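Long-range contact in superoxide dismutase (PDB 3TJT), which probably converts superoxide radicals into hydrogen peroxide and oxygen at an iron centre: residues N3-K7 / L42-E47. Sequence-based numbering, arbitrary orientation.
Sequences NNKFK and LNAALE
Phe6 and the end of helix 24-46 meet first through apolar packing. The CD2 methyl of Leu42 lies over one ring face, 4.1 Å from the Phe6 centroid and 25° off the ring normal, which meets the criteria of a CH-pi contact; the methyl is displaced toward the rim, with Phe6 CD2 its nearest ring atom. Leu46 instead reaches the ring edge, its CD1 3.6 Å from Phe6 CE2. Residues one helical turn apart therefore take a face and an edge of the same ring.

The polar part is Asn43, a buried side chain directed at the backbone of Phe6. With CG anti to its own carbonyl carbon (chi1 -74°), the amide reaches both backbone polar atoms of Phe6. As modelled, Asn43 ND2 lies 2.9 Å from Phe6 N and Asn43 OD1 2.9 Å from Phe6 O; the amide's orientation is doubtful, so which of its ends is nitrogen and which oxygen remains open. Its plane is only 17° from that of the ring, and it sits at the ring edge.

Charges meet through solvent. Lys5 NZ and Glu47 OE2 stand 4.1 Å apart, too far for direct ion pairing, and one water closes the gap: it accepts from Lys5 NZ at 2.8 Å and donates to Glu47 OE2 at 2.6 Å. Both side chains run extended beyond CG, which brings their ends to this shared water.

Within the alpha-hairpin domain, the contact lays the N-terminal segment against the last turns of helix 24-46. Helix 57-62 adds Leu57 and Leu60 to the surroundings of Phe6, Tyr53 packs beside Lys5 and Leu46, and helix 72-90 meets Leu42 and Leu46 through Ala79 and Val75.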
loop_
_atom_site.group_PDB
_atom_site.type_symbol
_atom_site.label_atom_id
_atom_site.label_comp_id
_atom_site.label_asym_id
_atom_site.label_seq_id
_atom_site.Cartn_x
_atom_site.Cartn_y
_atom_site.Cartn_z
ATOM N N ASN A 3 -9.429 21.688 -25.104
ATOM C CA ASN A 3 -9.137 21.034 -23.832
ATOM C C ASN A 3 -7.938 20.089 -23.931
ATOM O O ASN A 3 -8.045 18.979 -24.463
ATOM C CB ASN A 3 -10.374 20.286 -23.321
ATOM C CG ASN A 3 -10.161 19.668 -21.949
ATOM O OD1 ASN A 3 -10.784 20.074 -20.967
ATOM N ND2 ASN A 3 -9.283 18.678 -21.876
ATOM N N ASN A 4 -6.796 20.537 -23.417
ATOM C CA ASN A 4 -5.580 19.735 -23.431
ATOM C C ASN A 4 -5.299 19.080 -22.082
ATOM O O ASN A 4 -4.147 18.789 -21.759
ATOM C CB ASN A 4 -4.377 20.582 -23.856
ATOM C CG ASN A 4 -4.197 21.815 -22.988
ATOM O OD1 ASN A 4 -5.058 22.140 -22.164
ATOM N ND2 ASN A 4 -3.079 22.516 -23.172
ATOM N N LYS A 5 -6.344 18.855 -21.292
ATOM C CA LYS A 5 -6.175 18.158 -20.020
ATOM C C LYS A 5 -5.859 16.685 -20.248
ATOM O O LYS A 5 -6.153 16.130 -21.313
ATOM C CB LYS A 5 -7.415 18.324 -19.147
ATOM C CG LYS A 5 -7.619 19.762 -18.693
ATOM C CD LYS A 5 -8.659 19.869 -17.595
ATOM C CE LYS A 5 -8.752 21.302 -17.084
ATOM N NZ LYS A 5 -9.732 21.418 -15.972
ATOM N N PHE A 6 -5.244 16.050 -19.255
ATOM C CA PHE A 6 -4.958 14.627 -19.346
ATOM C C PHE A 6 -6.250 13.830 -19.310
ATOM O O PHE A 6 -7.215 14.235 -18.669
ATOM C CB PHE A 6 -3.978 14.204 -18.244
ATOM C CG PHE A 6 -2.613 14.798 -18.421
ATOM C CD1 PHE A 6 -1.694 14.201 -19.272
ATOM C CD2 PHE A 6 -2.267 15.983 -17.783
ATOM C CE1 PHE A 6 -0.434 14.756 -19.470
ATOM C CE2 PHE A 6 -1.011 16.551 -17.972
ATOM C CZ PHE A 6 -0.089 15.932 -18.818
ATOM N N LYS A 7 -6.281 12.711 -20.025
ATOM C CA LYS A 7 -7.501 11.922 -20.092
ATOM C C LYS A 7 -7.277 10.457 -19.754
ATOM O O LYS A 7 -6.187 9.924 -19.920
ATOM C CB LYS A 7 -8.158 12.076 -21.468
ATOM C CG LYS A 7 -8.422 13.539 -21.815
ATOM C CD LYS A 7 -9.498 13.716 -22.868
ATOM C CE LYS A 7 -9.988 15.161 -22.891
ATOM N NZ LYS A 7 -8.855 16.129 -22.972
ATOM N N LEU A 42 -4.386 14.895 -10.921
ATOM C CA LEU A 42 -3.323 15.503 -11.728
ATOM C C LEU A 42 -3.828 16.766 -12.422
ATOM O O LEU A 42 -3.210 17.832 -12.328
ATOM C CB LEU A 42 -2.784 14.509 -12.767
ATOM C CG LEU A 42 -1.701 15.073 -13.695
ATOM C CD1 LEU A 42 -0.484 15.537 -12.897
ATOM C CD2 LEU A 42 -1.300 14.046 -14.742
ATOM N N ASN A 43 -4.950 16.653 -13.122
ATOM C CA ASN A 43 -5.505 17.815 -13.812
ATOM C C ASN A 43 -5.777 18.968 -12.856
ATOM O O ASN A 43 -5.518 20.123 -13.180
ATOM C CB ASN A 43 -6.781 17.454 -14.582
ATOM C CG ASN A 43 -6.496 16.655 -15.839
ATOM O OD1 ASN A 43 -7.297 15.804 -16.244
ATOM N ND2 ASN A 43 -5.355 16.920 -16.465
ATOM N N ALA A 44 -6.290 18.645 -11.670
ATOM C CA ALA A 44 -6.585 19.665 -10.666
ATOM C C ALA A 44 -5.327 20.419 -10.238
ATOM O O ALA A 44 -5.335 21.647 -10.117
ATOM C CB ALA A 44 -7.268 19.031 -9.448
ATOM N N ALA A 45 -4.249 19.674 -10.010
ATOM C CA ALA A 45 -2.978 20.247 -9.564
ATOM C C ALA A 45 -2.335 21.150 -10.611
ATOM O O ALA A 45 -1.597 22.076 -10.275
ATOM C CB ALA A 45 -2.011 19.138 -9.171
ATOM N N LEU A 46 -2.609 20.882 -11.882
ATOM C CA LEU A 46 -1.977 21.652 -12.953
ATOM C C LEU A 46 -2.762 22.901 -13.369
ATOM O O LEU A 46 -2.295 23.683 -14.201
ATOM C CB LEU A 46 -1.704 20.764 -14.171
ATOM C CG LEU A 46 -0.811 19.535 -13.931
ATOM C CD1 LEU A 46 -0.571 18.791 -15.238
ATOM C CD2 LEU A 46 0.518 19.916 -13.279
ATOM N N GLU A 47 -3.941 23.100 -12.786
ATOM C CA GLU A 47 -4.741 24.279 -13.100
ATOM C C GLU A 47 -3.953 25.560 -12.832
ATOM O O GLU A 47 -4.118 26.558 -13.524
ATOM C CB GLU A 47 -6.051 24.277 -12.304
ATOM C CG GLU A 47 -7.025 23.200 -12.753
ATOM C CD GLU A 47 -8.271 23.126 -11.882
ATOM O OE1 GLU A 47 -8.517 24.067 -11.095
ATOM O OE2 GLU A 47 -9.003 22.119 -11.986
HETATM O O HOH W 1 -8.965 20.110 -13.660
#